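Local coordinates for SnoaL-like domain-containing protein (Kribbella flavida, PDB 4LMI) that is of unknown function but, as an NTF2-clan protein with a SnoaL-like domain, may be a ketosteroid isomerase-like enzyme acting on a small molecule, at residues 5-8 against 9-13; 23-26 against 27-30; 55-58 against 59-63. One frame throughout, in Å; residues are numbered along the deposited sequence.

Contact 1: 5-8 against 9-13; sequences TDTE and QTRAL
Arg11 NE donates to Glu8 OE1 at 2.8 Å in an almost straight bond (165°), and Arg11 NH2 reaches Glu8 OE2 at 3.0 Å. The guanidinium therefore takes the carboxylate side-on, one nitrogen to each oxygen, and both oxygens are met on their syn side. The two planes are turned only 20° apart, close to the flat geometry of a two-bond salt bridge. One turn apart on helix 6-22, the side chains run beside each other in the same direction: Glu8 is bent at CB-CG, while Arg11 goes out extended and turns at CG-CD (chi3 -48°), which brings NE and NH2 round alongside the carboxylate, edge to edge. Arg11 NH1 has a partner of its own, a salt bridge to Asp75 of the second subunit, so this pair lies where the dimer partner comes close. Thr7 adds its methyl, with CG2 3.9 Å from Arg11 NH2.

The helix start lies alongside. Thr5 is the N-cap: its OG1 accepts from Glu8 N at 3.1 Å, and its carbonyl O takes Gln9 N at 3.1 Å. Next along, Asp6 O receives Thr10 N at 2.9 Å. A water donates a hydrogen bond to Thr10 OG1 and another to Asp6 OD1, the latter in one of two Asp6 conformers, so that half of the bridge is doubtful. Thr7 OG1 bonds to Gly76 N and Thr10 OG1 to Gly76 O, tying the first turn to the turn that follows strand 65-75.

The first turn thus has one of its amides capped by a threonine hydroxyl. Glu8 spreads its charge over two N-H groups, and the nearby helix N-terminus would probably favour its anionic form as well.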
ATOM      1  N   THR B   5      -4.144  22.771   6.601  1.00 34.25           N
ATOM      2  CA  THR B   5      -4.232  21.621   7.485  1.00 30.58           C
ATOM      3  C   THR B   5      -2.969  20.767   7.347  1.00 28.82           C
ATOM      4  O   THR B   5      -2.263  20.831   6.317  1.00 29.08           O
ATOM      5  CB  THR B   5      -5.457  20.750   7.143  1.00 31.80           C
ATOM      6  OG1 THR B   5      -5.308  20.218   5.821  1.00 30.46           O
ATOM      7  CG2 THR B   5      -6.756  21.565   7.222  1.00 31.95           C
ATOM      8  N   ASP B   6      -2.694  20.000   8.400  0.50 25.34           N
ATOM      9  CA  ASP B   6      -1.670  18.961   8.418  0.50 25.75           C
ATOM     10  C   ASP B   6      -1.781  18.097   7.161  0.50 25.47           C
ATOM     11  O   ASP B   6      -0.795  17.852   6.462  0.50 23.45           O
ATOM     12  CB  ASP B   6      -1.872  18.097   9.667  0.50 25.74           C
ATOM     13  CG  ASP B   6      -0.650  17.278  10.020  0.50 26.22           C
ATOM     14  OD1 ASP B   6       0.441  17.607   9.522  0.50 26.80           O
ATOM     15  OD2 ASP B   6      -0.782  16.317  10.811  0.50 24.50           O
ATOM     16  N   THR B   7      -3.008  17.664   6.879  1.00 24.97           N
ATOM     17  CA  THR B   7      -3.334  16.789   5.745  1.00 23.55           C
ATOM     18  C   THR B   7      -2.893  17.394   4.413  1.00 24.15           C
ATOM     19  O   THR B   7      -2.227  16.723   3.616  1.00 23.40           O
ATOM     20  CB  THR B   7      -4.837  16.440   5.715  1.00 23.16           C
ATOM     21  OG1 THR B   7      -5.179  15.766   6.932  1.00 23.99           O
ATOM     22  CG2 THR B   7      -5.183  15.532   4.508  1.00 23.15           C
ATOM     23  N   GLU B   8      -3.226  18.660   4.176  1.00 24.10           N
ATOM     24  CA  GLU B   8      -2.854  19.268   2.899  1.00 25.76           C
ATOM     25  C   GLU B   8      -1.344  19.506   2.776  1.00 25.36           C
ATOM     26  O   GLU B   8      -0.774  19.378   1.686  1.00 26.51           O
ATOM     27  CB  GLU B   8      -3.700  20.512   2.587  1.00 28.65           C
ATOM     28  CG  GLU B   8      -5.190  20.203   2.396  1.00 31.16           C
ATOM     29  CD  GLU B   8      -5.462  19.000   1.491  1.00 33.49           C
ATOM     30  OE1 GLU B   8      -4.939  18.962   0.357  1.00 32.39           O
ATOM     31  OE2 GLU B   8      -6.212  18.086   1.915  1.00 35.05           O
ATOM     32  N   GLN B   9      -0.694  19.802   3.905  1.00 23.86           N
ATOM     33  CA  GLN B   9       0.766  19.912   3.948  1.00 24.73           C
ATOM     34  C   GLN B   9       1.421  18.585   3.560  1.00 23.65           C
ATOM     35  O   GLN B   9       2.335  18.545   2.730  1.00 25.69           O
ATOM     36  CB  GLN B   9       1.227  20.362   5.337  1.00 30.82           C
ATOM     37  CG  GLN B   9       2.735  20.500   5.483  1.00 38.91           C
ATOM     38  CD  GLN B   9       3.141  21.374   6.654  1.00 51.22           C
ATOM     39  OE1 GLN B   9       2.300  21.816   7.442  1.00 60.51           O
ATOM     40  NE2 GLN B   9       4.439  21.637   6.769  1.00 49.51           N
ATOM     41  N   THR B  10       0.931  17.501   4.150  1.00 19.59           N
ATOM     42  CA  THR B  10       1.403  16.154   3.829  1.00 19.45           C
ATOM     43  C   THR B  10       1.175  15.809   2.360  1.00 21.90           C
ATOM     44  O   THR B  10       2.067  15.248   1.703  1.00 22.93           O
ATOM     45  CB  THR B  10       0.710  15.129   4.740  1.00 20.53           C
ATOM     46  OG1 THR B  10       1.141  15.363   6.084  1.00 22.28           O
ATOM     47  CG2 THR B  10       1.052  13.688   4.342  1.00 19.72           C
ATOM     48  N   ARG B  11      -0.006  16.147   1.841  1.00 20.32           N
ATOM     49  CA  ARG B  11      -0.303  15.894   0.428  1.00 21.25           C
ATOM     50  C   ARG B  11       0.732  16.553  -0.492  1.00 22.71           C
ATOM     51  O   ARG B  11       1.285  15.901  -1.382  1.00 24.13           O
ATOM     52  CB  ARG B  11      -1.715  16.359   0.055  1.00 23.05           C
ATOM     53  CG  ARG B  11      -2.197  15.807  -1.285  1.00 23.02           C
ATOM     54  CD  ARG B  11      -3.539  16.387  -1.726  1.00 25.23           C
ATOM     55  NE  ARG B  11      -4.537  16.346  -0.656  1.00 24.25           N
ATOM     56  CZ  ARG B  11      -5.225  15.263  -0.302  1.00 24.64           C
ATOM     57  NH1 ARG B  11      -5.044  14.115  -0.947  1.00 24.68           N
ATOM     58  NH2 ARG B  11      -6.101  15.326   0.698  1.00 25.91           N
ATOM     59  N   ALA B  12       0.993  17.840  -0.264  1.00 23.36           N
ATOM     60  CA  ALA B  12       1.960  18.596  -1.060  1.00 24.16           C
ATOM     61  C   ALA B  12       3.359  18.000  -0.920  1.00 24.81           C
ATOM     62  O   ALA B  12       4.094  17.888  -1.912  1.00 24.43           O
ATOM     63  CB  ALA B  12       1.958  20.069  -0.654  1.00 27.20           C
ATOM     64  N   LEU B  13       3.715  17.591   0.300  1.00 23.11           N
ATOM     65  CA  LEU B  13       5.043  17.048   0.544  1.00 21.38           C
ATOM     66  C   LEU B  13       5.240  15.681  -0.125  1.00 21.31           C
ATOM     67  O   LEU B  13       6.292  15.434  -0.719  1.00 22.29           O
ATOM     68  CB  LEU B  13       5.354  16.992   2.047  1.00 23.17           C
ATOM     69  CG  LEU B  13       6.773  16.554   2.438  1.00 27.50           C
ATOM     70  CD1 LEU B  13       7.824  17.534   1.935  1.00 31.18           C
ATOM     71  CD2 LEU B  13       6.886  16.390   3.944  1.00 28.77           C
TER
HETATM   72  O   HOH W   1       2.286  17.448   7.468  1.00 26.53           O

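Contact 2: 23-26 against 27-30; sequences GRAW and EEFA
A helix start beside the pocket that holds a buffer molecule is formed by Ala25 and Trp26 against Phe29 and Ala30. Arg24 ends helix 6-22 in a Schellman motif with positive phi, and Ala25, the next residue, is the N-cap of helix 26-31. Ala25 O accepts Phe29 N at 2.8 Å, and Trp26 O accepts Ala30 N at 2.9 Å. The two aromatic side chains run side by side in the same direction. Trp26 presents its six-membered ring edge-on in an offset edge-to-face pair with Phe29, the planes at 77° and the centroids 5.9 Å apart. CE3 of Trp26 does the touching, 4.0 Å from Phe29 CD2. With CG anti to its own carbonyl carbon (chi1 -61°), the indole lies back over the linker, with Arg24 O 3.5 Å above one face, toward the rim. Beyond the pair, Leu55, Asn58 and Gln59 of helix 51-59 pack on Trp26, Tyr17 meets Phe29, and the buffer lies about 4 Å from the indole. Glu28 folds its carboxylate back toward the N-cap, OE1 3.6 Å from Ala25 CB. Since alanine has no side-chain acceptor for the first amides, that negative charge would be expected to suit the positive end of the helix.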
ATOM      1  N   GLY B  23      12.646  12.713 -10.673  1.00 29.35           N
ATOM      2  CA  GLY B  23      13.495  13.648 -11.393  1.00 28.94           C
ATOM      3  C   GLY B  23      14.958  13.567 -11.008  1.00 29.17           C
ATOM      4  O   GLY B  23      15.774  14.282 -11.576  1.00 29.81           O
ATOM      5  N   ARG B  24      15.297  12.696 -10.052  1.00 26.55           N
ATOM      6  CA  ARG B  24      16.668  12.600  -9.521  1.00 28.46           C
ATOM      7  C   ARG B  24      17.192  13.987  -9.141  1.00 26.13           C
ATOM      8  O   ARG B  24      18.358  14.315  -9.375  1.00 27.95           O
ATOM      9  CB  ARG B  24      17.625  11.921 -10.525  1.00 28.73           C
ATOM     10  CG  ARG B  24      17.438  10.423 -10.707  1.00 34.00           C
ATOM     11  CD  ARG B  24      16.414  10.113 -11.782  1.00 40.84           C
ATOM     12  NE  ARG B  24      16.531   8.740 -12.269  1.00 42.71           N
ATOM     13  CZ  ARG B  24      15.548   8.059 -12.854  1.00 44.31           C
ATOM     14  NH1 ARG B  24      14.348   8.609 -13.026  1.00 39.50           N
ATOM     15  NH2 ARG B  24      15.763   6.815 -13.261  1.00 43.29           N
ATOM     16  N   ALA B  25      16.308  14.798  -8.567  1.00 27.12           N
ATOM     17  CA  ALA B  25      16.638  16.165  -8.185  1.00 27.98           C
ATOM     18  C   ALA B  25      17.165  16.123  -6.758  1.00 27.09           C
ATOM     19  O   ALA B  25      16.442  16.415  -5.803  1.00 27.63           O
ATOM     20  CB  ALA B  25      15.408  17.055  -8.301  1.00 27.49           C
ATOM     21  N   TRP B  26      18.433  15.743  -6.621  1.00 27.29           N
ATOM     22  CA  TRP B  26      18.959  15.293  -5.328  1.00 26.74           C
ATOM     23  C   TRP B  26      18.996  16.324  -4.248  1.00 27.20           C
ATOM     24  O   TRP B  26      18.714  16.004  -3.092  1.00 28.72           O
ATOM     25  CB  TRP B  26      20.318  14.613  -5.483  1.00 28.85           C
ATOM     26  CG  TRP B  26      20.258  13.381  -6.356  1.00 31.57           C
ATOM     27  CD1 TRP B  26      21.043  13.089  -7.469  1.00 28.64           C
ATOM     28  CD2 TRP B  26      19.338  12.236  -6.228  1.00 30.36           C
ATOM     29  NE1 TRP B  26      20.689  11.882  -8.013  1.00 30.68           N
ATOM     30  CE2 TRP B  26      19.677  11.317  -7.319  1.00 30.64           C
ATOM     31  CE3 TRP B  26      18.312  11.893  -5.350  1.00 30.50           C
ATOM     32  CZ2 TRP B  26      19.009  10.115  -7.502  1.00 29.83           C
ATOM     33  CZ3 TRP B  26      17.641  10.679  -5.551  1.00 30.75           C
ATOM     34  CH2 TRP B  26      17.984   9.814  -6.602  1.00 31.43           C
ATOM     35  N   GLU B  27      19.344  17.564  -4.592  1.00 29.50           N
ATOM     36  CA  GLU B  27      19.361  18.629  -3.589  1.00 31.78           C
ATOM     37  C   GLU B  27      17.954  18.886  -3.036  1.00 29.08           C
ATOM     38  O   GLU B  27      17.770  18.988  -1.826  1.00 29.01           O
ATOM     39  CB  GLU B  27      19.976  19.918  -4.139  1.00 38.09           C
ATOM     40  CG  GLU B  27      20.285  20.947  -3.054  1.00 44.76           C
ATOM     41  CD  GLU B  27      20.775  22.276  -3.600  1.00 60.79           C
ATOM     42  OE1 GLU B  27      20.762  22.470  -4.836  1.00 67.91           O
ATOM     43  OE2 GLU B  27      21.172  23.136  -2.785  1.00 68.40           O
ATOM     44  N   GLU B  28      16.970  18.969  -3.927  1.00 27.58           N
ATOM     45  CA  GLU B  28      15.584  19.210  -3.526  1.00 29.92           C
ATOM     46  C   GLU B  28      14.995  18.019  -2.769  1.00 26.79           C
ATOM     47  O   GLU B  28      14.272  18.199  -1.787  1.00 25.61           O
ATOM     48  CB  GLU B  28      14.716  19.575  -4.739  1.00 30.89           C
ATOM     49  CG  GLU B  28      15.086  20.901  -5.399  1.00 37.77           C
ATOM     50  CD  GLU B  28      16.057  20.759  -6.566  1.00 43.54           C
ATOM     51  OE1 GLU B  28      16.889  19.819  -6.588  1.00 39.47           O
ATOM     52  OE2 GLU B  28      15.990  21.612  -7.472  1.00 56.18           O
ATOM     53  N   PHE B  29      15.320  16.807  -3.222  1.00 23.92           N
ATOM     54  CA  PHE B  29      14.891  15.578  -2.551  1.00 24.11           C
ATOM     55  C   PHE B  29      15.468  15.487  -1.132  1.00 24.73           C
ATOM     56  O   PHE B  29      14.731  15.256  -0.169  1.00 26.17           O
ATOM     57  CB  PHE B  29      15.295  14.355  -3.391  1.00 22.85           C
ATOM     58  CG  PHE B  29      14.867  13.037  -2.811  1.00 21.61           C
ATOM     59  CD1 PHE B  29      13.540  12.626  -2.879  1.00 23.90           C
ATOM     60  CD2 PHE B  29      15.808  12.180  -2.231  1.00 25.16           C
ATOM     61  CE1 PHE B  29      13.149  11.399  -2.359  1.00 25.46           C
ATOM     62  CE2 PHE B  29      15.423  10.948  -1.713  1.00 26.08           C
ATOM     63  CZ  PHE B  29      14.092  10.558  -1.777  1.00 27.26           C
ATOM     64  N   ALA B  30      16.779  15.681  -1.003  1.00 25.31           N
ATOM     65  CA  ALA B  30      17.426  15.680   0.313  1.00 26.88           C
ATOM     66  C   ALA B  30      16.811  16.711   1.272  1.00 27.19           C
ATOM     67  O   ALA B  30      16.652  16.426   2.464  1.00 26.10           O
ATOM     68  CB  ALA B  30      18.928  15.892   0.182  1.00 29.66           C
TER

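Contact 3: 55-58 against 59-63; sequences LRFN and QEYPG. With EPE (4-(2-hydroxyethyl)-1-piperazine ethanesulfonic acid), chain D.
This is a local contact where helix 51-59 gives way to the loop leading to strand 65-75, part salt bridge and part pocket wall. Arg56 and Glu60 pair through Arg56 NH2 and Glu60 OE2, 3.0 Å apart. The carboxylate oxygen lies over a face of the guanidinium, with the two planes 80° apart, so the attraction is mainly ionic and lacks an in-plane two-bond grip. The helical backbone bonds Glu60 N to Arg56 O, at 2.7 Å, and Gln59 N to Leu55 O link the same residues. Gln59 lays its amide across Leu55, its CD 3.8 Å from Leu55 CG.

In the cone-like fold of the NTF2 clan, the helices and the curved sheet enclose a cavity, and here Phe57, Asn58 and Tyr61 face a HEPES molecule, probably from the crystallisation liquor. Tyr61 OH donates to EPE O3S at 2.7 Å, while piperazine carbon C5 rests over one face of the phenol ring, toward its rim; Pro62 CD lies against the opposite face, also near the rim. Tyr61 CG anti to the backbone N (chi1 -157°) sends the ring along the ligand. With an alanine here, hydroxyl and ring are gone, which would probably leave the sulfonate oxygen without this donor and the piperazine without the flat surface it lies on. Asn58 OD1 accepts from EPE O8 at 3.0 Å, and its ND2 is held by Tyr54 O. Phe57 brings CZ to within 3.7 Å of EPE C3. Arg122 NH1 and Tyr116 OH of the second subunit also bond to the ligand.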
ATOM      1  N   LEU B  55      20.006   9.063   1.110  1.00 25.62           N
ATOM      2  CA  LEU B  55      20.312   9.785  -0.125  1.00 26.75           C
ATOM      3  C   LEU B  55      21.278   8.974  -0.992  1.00 27.31           C
ATOM      4  O   LEU B  55      21.042   8.795  -2.185  1.00 28.47           O
ATOM      5  CB  LEU B  55      20.874  11.185   0.170  1.00 27.16           C
ATOM      6  CG  LEU B  55      21.213  12.071  -1.038  1.00 31.80           C
ATOM      7  CD1 LEU B  55      20.003  12.316  -1.936  1.00 29.39           C
ATOM      8  CD2 LEU B  55      21.835  13.388  -0.590  1.00 34.84           C
ATOM      9  N   ARG B  56      22.344   8.471  -0.377  1.00 29.19           N
ATOM     10  CA  ARG B  56      23.327   7.625  -1.066  1.00 31.88           C
ATOM     11  C   ARG B  56      22.694   6.394  -1.717  1.00 32.67           C
ATOM     12  O   ARG B  56      23.008   6.074  -2.863  1.00 35.12           O
ATOM     13  CB  ARG B  56      24.442   7.191  -0.112  1.00 36.33           C
ATOM     14  CG  ARG B  56      25.405   8.297   0.281  1.00 40.99           C
ATOM     15  CD  ARG B  56      26.698   7.728   0.846  1.00 47.97           C
ATOM     16  NE  ARG B  56      27.592   7.258  -0.212  1.00 59.43           N
ATOM     17  CZ  ARG B  56      28.712   6.565  -0.008  1.00 61.72           C
ATOM     18  NH1 ARG B  56      29.092   6.240   1.223  1.00 72.53           N
ATOM     19  NH2 ARG B  56      29.453   6.190  -1.042  1.00 58.16           N
ATOM     20  N   PHE B  57      21.805   5.719  -0.985  1.00 31.80           N
ATOM     21  CA  PHE B  57      21.082   4.542  -1.482  1.00 30.86           C
ATOM     22  C   PHE B  57      20.356   4.856  -2.787  1.00 31.44           C
ATOM     23  O   PHE B  57      20.443   4.094  -3.752  1.00 32.46           O
ATOM     24  CB  PHE B  57      20.107   4.026  -0.406  1.00 28.05           C
ATOM     25  CG  PHE B  57      19.037   3.094  -0.920  1.00 29.87           C
ATOM     26  CD1 PHE B  57      19.333   1.774  -1.242  1.00 31.24           C
ATOM     27  CD2 PHE B  57      17.719   3.528  -1.040  1.00 30.32           C
ATOM     28  CE1 PHE B  57      18.343   0.915  -1.698  1.00 34.54           C
ATOM     29  CE2 PHE B  57      16.723   2.670  -1.493  1.00 34.96           C
ATOM     30  CZ  PHE B  57      17.038   1.362  -1.826  1.00 36.66           C
ATOM     31  N   ASN B  58      19.655   5.988  -2.811  1.00 29.05           N
ATOM     32  CA  ASN B  58      18.961   6.431  -4.012  1.00 30.36           C
ATOM     33  C   ASN B  58      19.901   6.823  -5.156  1.00 30.08           C
ATOM     34  O   ASN B  58      19.637   6.505  -6.317  1.00 28.44           O
ATOM     35  CB  ASN B  58      17.995   7.568  -3.672  1.00 28.94           C
ATOM     36  CG  ASN B  58      16.790   7.080  -2.896  1.00 27.78           C
ATOM     37  OD1 ASN B  58      15.900   6.434  -3.455  1.00 28.72           O
ATOM     38  ND2 ASN B  58      16.762   7.367  -1.599  1.00 27.77           N
ATOM     39  N   GLN B  59      21.000   7.495  -4.816  1.00 28.51           N
ATOM     40  CA  GLN B  59      21.988   7.931  -5.806  1.00 31.41           C
ATOM     41  C   GLN B  59      22.803   6.774  -6.397  1.00 34.48           C
ATOM     42  O   GLN B  59      23.167   6.798  -7.578  1.00 37.14           O
ATOM     43  CB  GLN B  59      22.919   8.985  -5.202  1.00 27.18           C
ATOM     44  CG  GLN B  59      22.249  10.330  -4.944  1.00 28.22           C
ATOM     45  CD  GLN B  59      23.138  11.293  -4.178  1.00 27.35           C
ATOM     46  OE1 GLN B  59      23.948  10.883  -3.350  1.00 30.48           O
ATOM     47  NE2 GLN B  59      22.984  12.582  -4.449  1.00 27.67           N
ATOM     48  N   GLU B  60      23.078   5.762  -5.577  1.00 34.11           N
ATOM     49  CA  GLU B  60      23.864   4.604  -6.008  1.00 36.54           C
ATOM     50  C   GLU B  60      23.043   3.543  -6.742  1.00 38.62           C
ATOM     51  O   GLU B  60      23.599   2.553  -7.219  1.00 41.80           O
ATOM     52  CB  GLU B  60      24.575   3.961  -4.817  1.00 39.84           C
ATOM     53  CG  GLU B  60      25.726   4.782  -4.258  1.00 41.32           C
ATOM     54  CD  GLU B  60      26.376   4.134  -3.052  1.00 46.57           C
ATOM     55  OE1 GLU B  60      26.165   2.921  -2.827  1.00 52.88           O
ATOM     56  OE2 GLU B  60      27.106   4.840  -2.329  1.00 49.56           O
ATOM     57  N   TYR B  61      21.731   3.754  -6.846  1.00 39.93           N
ATOM     58  CA  TYR B  61      20.849   2.748  -7.433  1.00 41.91           C
ATOM     59  C   TYR B  61      21.057   2.587  -8.941  1.00 45.99           C
ATOM     60  O   TYR B  61      20.924   3.557  -9.696  1.00 45.40           O
ATOM     61  CB  TYR B  61      19.378   3.027  -7.116  1.00 41.46           C
ATOM     62  CG  TYR B  61      18.540   1.780  -7.217  1.00 39.07           C
ATOM     63  CD1 TYR B  61      17.992   1.383  -8.435  1.00 41.54           C
ATOM     64  CD2 TYR B  61      18.324   0.972  -6.099  1.00 41.16           C
ATOM     65  CE1 TYR B  61      17.240   0.225  -8.537  1.00 47.27           C
ATOM     66  CE2 TYR B  61      17.568  -0.186  -6.189  1.00 40.97           C
ATOM     67  CZ  TYR B  61      17.030  -0.554  -7.409  1.00 43.34           C
ATOM     68  OH  TYR B  61      16.280  -1.699  -7.513  1.00 39.15           O
ATOM     69  N   PRO B  62      21.380   1.353  -9.378  1.00 43.32           N
ATOM     70  CA  PRO B  62      21.724   1.073 -10.777  1.00 42.50           C
ATOM     71  C   PRO B  62      20.518   0.989 -11.713  1.00 42.43           C
ATOM     72  O   PRO B  62      19.396   0.783 -11.260  1.00 45.31           O
ATOM     73  CB  PRO B  62      22.434  -0.282 -10.695  1.00 43.49           C
ATOM     74  CG  PRO B  62      21.851  -0.942  -9.499  1.00 42.63           C
ATOM     75  CD  PRO B  62      21.490   0.150  -8.529  1.00 38.35           C
ATOM     76  N   GLY B  63      20.761   1.151 -13.013  1.00 44.09           N
ATOM     77  CA  GLY B  63      19.714   0.998 -14.025  1.00 47.41           C
ATOM     78  C   GLY B  63      18.879   2.242 -14.258  1.00 47.52           C
ATOM     79  O   GLY B  63      19.021   3.244 -13.550  1.00 47.82           O
TER
HETATM   80  N1  EPE D 201      13.679  -0.213  -5.555  1.00 35.11           N
HETATM   81  C2  EPE D 201      13.476   0.669  -4.385  1.00 37.18           C
HETATM   82  C3  EPE D 201      14.491   1.808  -4.456  1.00 35.11           C
HETATM   83  N4  EPE D 201      14.332   2.569  -5.709  1.00 38.52           N
HETATM   84  C5  EPE D 201      14.375   1.702  -6.900  1.00 38.29           C
HETATM   85  C6  EPE D 201      13.384   0.546  -6.783  1.00 36.56           C
HETATM   86  C7  EPE D 201      15.440   3.534  -5.780  1.00 44.19           C
HETATM   87  C8  EPE D 201      14.936   4.892  -6.243  1.00 44.51           C
HETATM   88  O8  EPE D 201      16.061   5.768  -6.356  1.00 58.21           O
HETATM   89  C9  EPE D 201      12.818  -1.405  -5.493  1.00 37.54           C
HETATM   90  C10 EPE D 201      13.227  -2.344  -4.356  1.00 37.14           C
HETATM   91  S   EPE D 201      14.477  -3.375  -4.767  1.00 39.00           S
HETATM   92  O1S EPE D 201      14.683  -4.274  -3.669  1.00 40.23           O
HETATM   93  O2S EPE D 201      14.176  -4.126  -5.954  1.00 45.98           O
HETATM   94  O3S EPE D 201      15.848  -2.525  -5.001  1.00 46.28           O

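All three contacts are surface contacts, their centres 15 or 16 Å from that of the chain, and each is local. Contacts 1 and 2 belong to successive helices yet do not touch, their nearest atoms about 7 Å apart; contact 3 is farther from contact 1, nearest atoms about 13 Å apart. Contacts 2 and 3 join directly: Trp26 CG meets Gln59 NE2 at 3.4 Å, and Phe29 packs on Asn58, bringing helices 26-31 and 51-59 together. Chemistry follows position: contact 1 is mostly polar, with a flat salt bridge, contact 2 mainly aromatic, and contact 3 divides between an ion pair and ligand-facing side chains; contacts 1 and 3 reach the second subunit, contact 2 does not.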